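Local coordinates for clavulanic acid biosynthesis oligopeptide binding protein 2 (Streptomyces clavuligerus, PDB 2WOL) that probably binds oligopeptides or related solutes as an extracellular solute-binding protein linked to clavulanic acid biosynthesis, at residues Ile332-Ala337 with Arg403-Ala408; Gly396-Lys401 with Ala428-Leu433; Leu449-Gly454 with Gly478-Pro483. One frame throughout, in Å; residues are numbered along the deposited sequence.

Contact 1: Ile332-Ala337 with Arg403-Ala408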
loop_
_atom_site.group_PDB
_atom_site.type_symbol
_atom_site.label_atom_id
_atom_site.label_comp_id
_atom_site.label_asym_id
_atom_site.label_seq_id
_atom_site.Cartn_x
_atom_site.Cartn_y
_atom_site.Cartn_z
ATOM N N ILE A 332 9.173 -11.454 21.024
ATOM C CA ILE A 332 9.467 -10.275 21.837
ATOM C C ILE A 332 10.764 -9.626 21.362
ATOM O O ILE A 332 10.805 -8.414 21.116
ATOM C CB ILE A 332 9.539 -10.631 23.347
ATOM C CG1 ILE A 332 8.219 -11.265 23.827
ATOM C CG2 ILE A 332 9.920 -9.407 24.189
ATOM C CD1 ILE A 332 6.965 -10.403 23.609
ATOM N N LEU A 333 11.808 -10.440 21.205
ATOM C CA LEU A 333 13.098 -9.979 20.685
ATOM C C LEU A 333 12.953 -9.390 19.282
ATOM O O LEU A 333 13.558 -8.362 18.957
ATOM C CB LEU A 333 14.106 -11.136 20.661
ATOM C CG LEU A 333 15.568 -10.851 20.301
ATOM C CD1 LEU A 333 16.262 -10.090 21.432
ATOM C CD2 LEU A 333 16.317 -12.140 19.971
ATOM N N LEU A 334 12.141 -10.045 18.456
ATOM C CA LEU A 334 11.922 -9.614 17.080
ATOM C C LEU A 334 11.170 -8.287 17.025
ATOM O O LEU A 334 11.482 -7.425 16.202
ATOM C CB LEU A 334 11.204 -10.705 16.277
ATOM C CG LEU A 334 12.101 -11.899 15.924
ATOM C CD1 LEU A 334 11.292 -13.172 15.727
ATOM C CD2 LEU A 334 12.933 -11.593 14.690
ATOM N N GLN A 335 10.193 -8.120 17.915
ATOM C CA GLN A 335 9.472 -6.855 18.018
ATOM C C GLN A 335 10.386 -5.743 18.527
ATOM O O GLN A 335 10.313 -4.606 18.052
ATOM C CB GLN A 335 8.256 -7.001 18.924
ATOM C CG GLN A 335 7.448 -5.722 19.056
ATOM C CD GLN A 335 6.136 -5.944 19.757
ATOM O OE1 GLN A 335 6.076 -6.647 20.767
ATOM N NE2 GLN A 335 5.068 -5.345 19.228
ATOM N N ASP A 336 11.246 -6.073 19.488
ATOM C CA ASP A 336 12.211 -5.109 20.019
ATOM C C ASP A 336 13.160 -4.626 18.926
ATOM O O ASP A 336 13.527 -3.450 18.895
ATOM C CB ASP A 336 12.983 -5.692 21.207
ATOM C CG ASP A 336 12.153 -5.738 22.486
ATOM O OD1 ASP A 336 11.006 -5.246 22.483
ATOM O OD2 ASP A 336 12.651 -6.275 23.500
ATOM N N ALA A 337 13.531 -5.529 18.020
ATOM C CA ALA A 337 14.353 -5.172 16.866
ATOM C C ALA A 337 13.605 -4.219 15.933
ATOM O O ALA A 337 14.225 -3.447 15.202
ATOM C CB ALA A 337 14.793 -6.424 16.117
ATOM N N ARG A 403 18.011 -5.259 9.023
ATOM C CA ARG A 403 19.199 -5.954 9.527
ATOM C C ARG A 403 19.066 -6.291 11.012
ATOM O O ARG A 403 19.423 -7.395 11.436
ATOM C CB ARG A 403 20.477 -5.142 9.258
ATOM C CG ARG A 403 21.763 -5.751 9.832
ATOM C CD ARG A 403 22.015 -7.157 9.298
ATOM N NE ARG A 403 23.014 -7.885 10.081
ATOM C CZ ARG A 403 24.264 -8.115 9.688
ATOM N NH1 ARG A 403 24.695 -7.679 8.512
ATOM N NH2 ARG A 403 25.087 -8.792 10.476
ATOM N N LEU A 404 18.544 -5.346 11.791
ATOM C CA LEU A 404 18.278 -5.588 13.210
ATOM C C LEU A 404 17.325 -6.765 13.402
ATOM O O LEU A 404 17.537 -7.603 14.279
ATOM C CB LEU A 404 17.713 -4.336 13.893
ATOM C CG LEU A 404 18.590 -3.081 13.968
ATOM C CD1 LEU A 404 17.827 -1.957 14.652
ATOM C CD2 LEU A 404 19.910 -3.347 14.682
ATOM N N VAL A 405 16.288 -6.824 12.571
ATOM C CA VAL A 405 15.347 -7.944 12.589
ATOM C C VAL A 405 16.053 -9.253 12.214
ATOM O O VAL A 405 15.878 -10.272 12.891
ATOM C CB VAL A 405 14.113 -7.666 11.694
ATOM C CG1 VAL A 405 13.266 -8.923 11.505
ATOM C CG2 VAL A 405 13.272 -6.540 12.291
ATOM N N ALA A 406 16.875 -9.213 11.163
ATOM C CA ALA A 406 17.652 -10.387 10.752
ATOM C C ALA A 406 18.518 -10.923 11.894
ATOM O O ALA A 406 18.553 -12.132 12.131
ATOM C CB ALA A 406 18.511 -10.074 9.529
ATOM N N ASP A 407 19.197 -10.016 12.598
ATOM C CA ASP A 407 20.041 -10.377 13.741
ATOM C C ASP A 407 19.234 -11.059 14.845
ATOM O O ASP A 407 19.713 -12.002 15.480
ATOM C CB ASP A 407 20.759 -9.147 14.310
ATOM C CG ASP A 407 21.816 -8.586 13.366
ATOM O OD1 ASP A 407 22.290 -9.320 12.471
ATOM O OD2 ASP A 407 22.179 -7.400 13.534
ATOM N N ALA A 408 18.016 -10.572 15.072
ATOM C CA ALA A 408 17.111 -11.178 16.044
ATOM C C ALA A 408 16.650 -12.572 15.605
ATOM O O ALA A 408 16.413 -13.448 16.445
ATOM C CB ALA A 408 15.927 -10.265 16.311
#

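Contact 2: Gly396-Lys401 with Ala428-Leu433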
loop_
_atom_site.group_PDB
_atom_site.type_symbol
_atom_site.label_atom_id
_atom_site.label_comp_id
_atom_site.label_asym_id
_atom_site.label_seq_id
_atom_site.Cartn_x
_atom_site.Cartn_y
_atom_site.Cartn_z
ATOM N N GLY A 396 18.396 -13.360 4.042
ATOM C CA GLY A 396 18.562 -12.158 3.227
ATOM C C GLY A 396 17.856 -10.967 3.845
ATOM O O GLY A 396 16.754 -11.099 4.383
ATOM N N THR A 397 18.487 -9.797 3.764
ATOM C CA THR A 397 17.943 -8.589 4.379
ATOM C C THR A 397 18.507 -7.313 3.745
ATOM O O THR A 397 19.358 -7.381 2.856
ATOM C CB THR A 397 18.189 -8.587 5.911
ATOM O OG1 THR A 397 17.424 -7.545 6.521
ATOM C CG2 THR A 397 19.666 -8.392 6.239
ATOM N N GLN A 398 17.998 -6.167 4.196
ATOM C CA GLN A 398 18.535 -4.841 3.868
ATOM C C GLN A 398 19.377 -4.355 5.036
ATOM O O GLN A 398 19.197 -4.814 6.165
ATOM C CB GLN A 398 17.403 -3.819 3.719
ATOM C CG GLN A 398 16.458 -3.976 2.552
ATOM C CD GLN A 398 15.390 -2.885 2.531
ATOM O OE1 GLN A 398 15.118 -2.242 3.551
ATOM N NE2 GLN A 398 14.787 -2.668 1.370
ATOM N N ARG A 399 20.264 -3.394 4.775
ATOM C CA ARG A 399 20.880 -2.600 5.839
ATOM C C ARG A 399 19.813 -1.792 6.578
ATOM O O ARG A 399 18.814 -1.385 5.981
ATOM C CB ARG A 399 21.937 -1.651 5.263
ATOM C CG ARG A 399 23.331 -2.253 5.176
ATOM C CD ARG A 399 24.234 -1.495 4.207
ATOM N NE ARG A 399 23.985 -1.852 2.807
ATOM C CZ ARG A 399 24.621 -2.817 2.143
ATOM N NH1 ARG A 399 25.553 -3.550 2.739
ATOM N NH2 ARG A 399 24.317 -3.053 0.871
ATOM N N GLY A 400 20.021 -1.574 7.875
ATOM C CA GLY A 400 19.108 -0.763 8.678
ATOM C C GLY A 400 18.206 -1.575 9.589
ATOM O O GLY A 400 18.654 -2.522 10.238
ATOM N N LYS A 401 16.929 -1.201 9.631
ATOM C CA LYS A 401 15.952 -1.831 10.523
ATOM C C LYS A 401 15.723 -3.304 10.185
ATOM O O LYS A 401 15.490 -4.126 11.076
ATOM C CB LYS A 401 14.623 -1.067 10.494
ATOM C CG LYS A 401 13.823 -1.145 11.790
ATOM C CD LYS A 401 14.456 -0.303 12.892
ATOM C CE LYS A 401 13.671 -0.403 14.190
ATOM N NZ LYS A 401 14.480 0.022 15.369
ATOM N N ALA A 428 17.998 0.100 -2.395
ATOM C CA ALA A 428 17.225 0.721 -3.474
ATOM C C ALA A 428 16.558 -0.284 -4.415
ATOM O O ALA A 428 15.466 -0.025 -4.929
ATOM C CB ALA A 428 18.104 1.682 -4.264
ATOM N N THR A 429 17.212 -1.425 -4.629
ATOM C CA THR A 429 16.712 -2.445 -5.551
ATOM C C THR A 429 16.263 -3.727 -4.841
ATOM O O THR A 429 16.135 -4.772 -5.476
ATOM C CB THR A 429 17.778 -2.824 -6.598
ATOM O OG1 THR A 429 18.939 -3.338 -5.933
ATOM C CG2 THR A 429 18.163 -1.617 -7.452
ATOM N N TYR A 430 16.017 -3.638 -3.535
ATOM C CA TYR A 430 15.686 -4.813 -2.722
ATOM C C TYR A 430 14.461 -5.573 -3.230
ATOM O O TYR A 430 14.424 -6.805 -3.190
ATOM C CB TYR A 430 15.489 -4.408 -1.261
ATOM C CG TYR A 430 15.408 -5.570 -0.292
ATOM C CD1 TYR A 430 16.533 -6.348 -0.011
ATOM C CD2 TYR A 430 14.214 -5.877 0.361
ATOM C CE1 TYR A 430 16.470 -7.406 0.885
ATOM C CE2 TYR A 430 14.139 -6.937 1.266
ATOM C CZ TYR A 430 15.271 -7.697 1.519
ATOM O OH TYR A 430 15.214 -8.746 2.407
ATOM N N PHE A 431 13.469 -4.836 -3.720
ATOM C CA PHE A 431 12.220 -5.436 -4.181
ATOM C C PHE A 431 12.226 -5.748 -5.684
ATOM O O PHE A 431 11.510 -6.638 -6.143
ATOM C CB PHE A 431 11.034 -4.545 -3.782
ATOM C CG PHE A 431 11.091 -4.072 -2.348
ATOM C CD1 PHE A 431 11.486 -2.773 -2.043
ATOM C CD2 PHE A 431 10.774 -4.935 -1.302
ATOM C CE1 PHE A 431 11.550 -2.335 -0.715
ATOM C CE2 PHE A 431 10.835 -4.510 0.026
ATOM C CZ PHE A 431 11.224 -3.208 0.320
ATOM N N SER A 432 13.054 -5.029 -6.438
ATOM C CA SER A 432 13.159 -5.219 -7.885
ATOM C C SER A 432 14.208 -6.258 -8.293
ATOM O O SER A 432 13.981 -7.054 -9.211
ATOM C CB SER A 432 13.456 -3.884 -8.574
ATOM O OG SER A 432 14.593 -3.262 -7.998
ATOM N N LEU A 433 15.357 -6.242 -7.623
ATOM C CA LEU A 433 16.470 -7.112 -8.002
ATOM C C LEU A 433 17.031 -7.925 -6.835
ATOM O O LEU A 433 17.886 -8.787 -7.034
ATOM C CB LEU A 433 17.594 -6.298 -8.664
ATOM C CG LEU A 433 17.310 -5.585 -9.993
ATOM C CD1 LEU A 433 18.381 -4.543 -10.273
ATOM C CD2 LEU A 433 17.196 -6.573 -11.154
#

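Contact 3: Leu449-Gly454 with Gly478-Pro483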
loop_
_atom_site.group_PDB
_atom_site.type_symbol
_atom_site.label_atom_id
_atom_site.label_comp_id
_atom_site.label_asym_id
_atom_site.label_seq_id
_atom_site.Cartn_x
_atom_site.Cartn_y
_atom_site.Cartn_z
ATOM N N LEU A 449 14.032 -14.655 4.247
ATOM C CA LEU A 449 14.060 -13.271 3.767
ATOM C C LEU A 449 13.255 -12.384 4.700
ATOM O O LEU A 449 12.127 -12.732 5.069
ATOM C CB LEU A 449 13.472 -13.176 2.355
ATOM C CG LEU A 449 14.269 -13.816 1.215
ATOM C CD1 LEU A 449 13.404 -13.971 -0.029
ATOM C CD2 LEU A 449 15.512 -12.972 0.914
ATOM N N VAL A 450 13.829 -11.242 5.074
ATOM C CA VAL A 450 13.120 -10.249 5.880
ATOM C C VAL A 450 12.491 -9.220 4.956
ATOM O O VAL A 450 13.163 -8.665 4.085
ATOM C CB VAL A 450 14.068 -9.514 6.863
ATOM C CG1 VAL A 450 13.305 -8.448 7.669
ATOM C CG2 VAL A 450 14.744 -10.499 7.797
ATOM N N THR A 451 11.203 -8.955 5.141
ATOM C CA THR A 451 10.562 -7.907 4.362
ATOM C C THR A 451 9.359 -7.294 5.067
ATOM O O THR A 451 8.965 -7.738 6.143
ATOM C CB THR A 451 10.202 -8.391 2.928
ATOM O OG1 THR A 451 9.972 -7.254 2.086
ATOM C CG2 THR A 451 8.979 -9.296 2.926
ATOM N N ASP A 452 8.809 -6.246 4.465
ATOM C CA ASP A 452 7.525 -5.705 4.885
ATOM C C ASP A 452 6.656 -5.520 3.650
ATOM O O ASP A 452 7.173 -5.443 2.534
ATOM C CB ASP A 452 7.682 -4.416 5.704
ATOM C CG ASP A 452 8.154 -3.227 4.880
ATOM O OD1 ASP A 452 8.842 -3.405 3.854
ATOM O OD2 ASP A 452 7.841 -2.088 5.288
ATOM N N TRP A 453 5.344 -5.478 3.855
ATOM C CA TRP A 453 4.387 -5.482 2.760
ATOM C C TRP A 453 3.136 -4.716 3.150
ATOM O O TRP A 453 2.638 -4.857 4.266
ATOM C CB TRP A 453 4.014 -6.924 2.399
ATOM C CG TRP A 453 2.757 -7.049 1.586
ATOM C CD1 TRP A 453 1.538 -7.485 2.028
ATOM C CD2 TRP A 453 2.591 -6.734 0.197
ATOM N NE1 TRP A 453 0.627 -7.461 1.002
ATOM C CE2 TRP A 453 1.244 -7.008 -0.134
ATOM C CE3 TRP A 453 3.448 -6.249 -0.800
ATOM C CZ2 TRP A 453 0.734 -6.812 -1.421
ATOM C CZ3 TRP A 453 2.940 -6.065 -2.082
ATOM C CH2 TRP A 453 1.594 -6.341 -2.377
ATOM N N GLY A 454 2.646 -3.902 2.220
ATOM C CA GLY A 454 1.335 -3.277 2.331
ATOM C C GLY A 454 0.563 -3.505 1.045
ATOM O O GLY A 454 1.124 -3.438 -0.050
ATOM N N GLY A 478 10.422 -7.826 -8.920
ATOM C CA GLY A 478 9.223 -7.227 -8.346
ATOM C C GLY A 478 8.299 -8.277 -7.757
ATOM O O GLY A 478 7.097 -8.043 -7.606
ATOM N N ASN A 479 8.868 -9.435 -7.428
ATOM C CA ASN A 479 8.107 -10.556 -6.887
ATOM C C ASN A 479 7.778 -10.351 -5.416
ATOM O O ASN A 479 8.638 -9.938 -4.634
ATOM C CB ASN A 479 8.890 -11.863 -7.065
ATOM C CG ASN A 479 8.134 -13.082 -6.561
ATOM O OD1 ASN A 479 6.942 -13.245 -6.824
ATOM N ND2 ASN A 479 8.833 -13.955 -5.837
ATOM N N TRP A 480 6.537 -10.655 -5.051
ATOM C CA TRP A 480 6.096 -10.573 -3.664
ATOM C C TRP A 480 5.682 -11.919 -3.075
ATOM O O TRP A 480 5.431 -12.031 -1.871
ATOM C CB TRP A 480 4.986 -9.535 -3.523
ATOM C CG TRP A 480 5.553 -8.167 -3.454
ATOM C CD1 TRP A 480 5.610 -7.243 -4.457
ATOM C CD2 TRP A 480 6.201 -7.578 -2.324
ATOM N NE1 TRP A 480 6.235 -6.101 -4.011
ATOM C CE2 TRP A 480 6.604 -6.279 -2.704
ATOM C CE3 TRP A 480 6.459 -8.014 -1.018
ATOM C CZ2 TRP A 480 7.261 -5.410 -1.824
ATOM C CZ3 TRP A 480 7.111 -7.154 -0.147
ATOM C CH2 TRP A 480 7.506 -5.865 -0.557
ATOM N N ASN A 481 5.600 -12.929 -3.931
ATOM C CA ASN A 481 5.395 -14.298 -3.490
ATOM C C ASN A 481 6.777 -14.916 -3.304
ATOM O O ASN A 481 7.267 -15.676 -4.148
ATOM C CB ASN A 481 4.545 -15.072 -4.505
ATOM C CG ASN A 481 4.185 -16.475 -4.032
ATOM O OD1 ASN A 481 4.811 -17.020 -3.122
ATOM N ND2 ASN A 481 3.168 -17.067 -4.659
ATOM N N LEU A 482 7.405 -14.577 -2.183
ATOM C CA LEU A 482 8.809 -14.923 -1.962
ATOM C C LEU A 482 9.064 -16.427 -1.838
ATOM O O LEU A 482 10.038 -16.930 -2.404
ATOM C CB LEU A 482 9.397 -14.141 -0.777
ATOM C CG LEU A 482 9.340 -12.610 -0.865
ATOM C CD1 LEU A 482 9.974 -11.966 0.362
ATOM C CD2 LEU A 482 9.973 -12.074 -2.151
ATOM N N PRO A 483 8.195 -17.157 -1.112
ATOM C CA PRO A 483 8.336 -18.615 -1.101
ATOM C C PRO A 483 8.003 -19.272 -2.440
ATOM O O PRO A 483 8.227 -20.474 -2.604
ATOM C CB PRO A 483 7.302 -19.059 -0.057
ATOM C CG PRO A 483 7.018 -17.833 0.758
ATOM C CD PRO A 483 7.099 -16.717 -0.228
#

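Contact 1: Ile332-Ala337 with Arg403-Ala408
Ala337 and Ala408 meet methyl to methyl, CB of Ala337 to CB of Ala408 at 4.0 Å, and the small size of both residues is consistent with the close approach of helices 331-337 and 401-414. It is a worked example of alanine-mediated helix packing: the short segments run nearly antiparallel, at 163°, and their axes approach to 8.4 Å. The apolar contacts centre on the methyl of Ala408. Leu334, with CG anti to its carbonyl carbon (chi1 -74°), starts off to one side of the interface, yet its CD2 swings in to lie 3.7 Å from CB of Ala408 and also touches CG1 of Val405. Leu333 brings CG to 4.0 Å from CB of Ala408 and lays CD2 against O of Ala408.

A second group of contacts sets methyls against backbone. CB of Ala337 sits 3.5 Å from the carbonyl O of Leu404, while CD2 of Leu334 rests against O of Val405 at 3.7 Å. All of this is van der Waals packing. Within the second helix, Arg403 NE reaches Asp407 OD1 at 2.9 Å, on its syn side but tilted out of the carboxylate plane, in a nearly straight salt bridge (166°); Arg403 NH1 also pairs with Glu424 on strand 418-425.

Beneath the pair lies strand 523-534, whose Leu526 receives both Leu334 and Val405, so the two helices pack together on one face of the mixed sheet.

Contact 2: Gly396-Lys401 with Ala428-Leu433
Strand 391-398 passes the weakly bonded helical turn at 430-433, with CA of Gln398 7.2 Å from CA of Tyr430. The setting is the larger mixed sheet of a family 5 solute-binding protein, in which strand 391-398 runs parallel to strand 418-425, joined to it by helix 401-414 in a beta-alpha-beta crossover. Gln398 and Tyr430 carry the contact. The glutamine CG, anti to its carbonyl carbon (chi1 -67°), settles over the centre of the tyrosine ring: CG of Gln398 is 3.5 Å from the centroid of the Tyr430 ring and 15° off its normal, a CH-pi contact. The chain then runs on, extended, toward the ring's root, and the amide stands at 66° to the aromatic plane. Its NE2 also comes obliquely to the Phe431 ring, 3.8 Å from CZ of Phe431.

At the far end of the ring the hydroxyl passes alongside the strand backbone, Tyr430 OH lying 3.4 Å from CA of Thr397. Its hydrogen-bonding partner is the carbonyl O of Val450, on the neighbouring strand, so both ends of the ring are engaged. Nearest of all is the amide end, where NE2 of Gln398 comes to 3.2 Å from CB of Tyr430.

Contact 3: Leu449-Gly454 with Gly478-Pro483
Two torsions bring the indoles of Trp453 and Trp480 together. In Trp453, CG lies anti to the backbone N (chi1 163°), which carries the six-membered ring across to the loop; in Trp480, CG is anti to the carbonyl carbon (chi1 -81°), and the ring extends toward the strand with one face turned to Trp453. The result is an edge-to-face aromatic pair. CE3 of Trp453 hangs over the middle of the Trp480 indole, 3.4 Å from CD2 of Trp480, and the planes are inclined at 50°, well short of a perpendicular T. The indole NE1 of Trp453 is held elsewhere, by the carbonyl O of Phe463, which limits the rotation of the ring.

The far rim of Trp480 meets strand 448-453. The carbonyl O of Asp452 lies near the plane of the indole, 3.1 Å from its CH2, while OG1 of Thr451 approaches CZ3 of Trp480 at 3.6 Å. This strand belongs to the mixed sheet of the solute-binding fold, between strands 303-309 and 391-398, and residues 478-483 form part of the long loop that covers one face of it before helix 488-499. Phe431, on the far side of the indole plane, is shifted out beside the CH2 end, its ring nearly parallel.

Farther along, the contact turns aliphatic. The methyls of Thr451 and Leu482 meet tip to tip, CG2 of Thr451 at 3.8 Å from CD1 of Leu482, and the same CD1 of Leu482 is 4.0 Å from CD1 of Leu449. The loop is braced from within: ND2 of Asn479 donates to the carbonyl O of Asn481 at 2.9 Å, coming from above the carbonyl plane. At the other end of the strand segment, the carbonyl O of Gly454 bonds a glycerol, probably from the crystallisation liquor.

The three contacts belong to one lobe and share its mixed sheet, whose strands 391-398 and 448-453 are neighbours. Contacts 2 and 3 have centres about 10 Å apart and are stitched together through those strands, Gly396 O with Val450 N, and through Tyr430 and Phe431. Contact 1 lies about 16 Å from contact 2 and 17 Å from contact 3, on the helical side, where Val405 and Ala406 pack on Val450. Along the chain, the segments of contacts 1 and 2 alternate, in the order 332-337, 396-401, 403-408, 428-433, and contact 3 follows both. Helices 331-337 and 401-414 lie on one face, and residues 478-483 with the turn at 430-433 on the other, so both faces appear covered within this lobe.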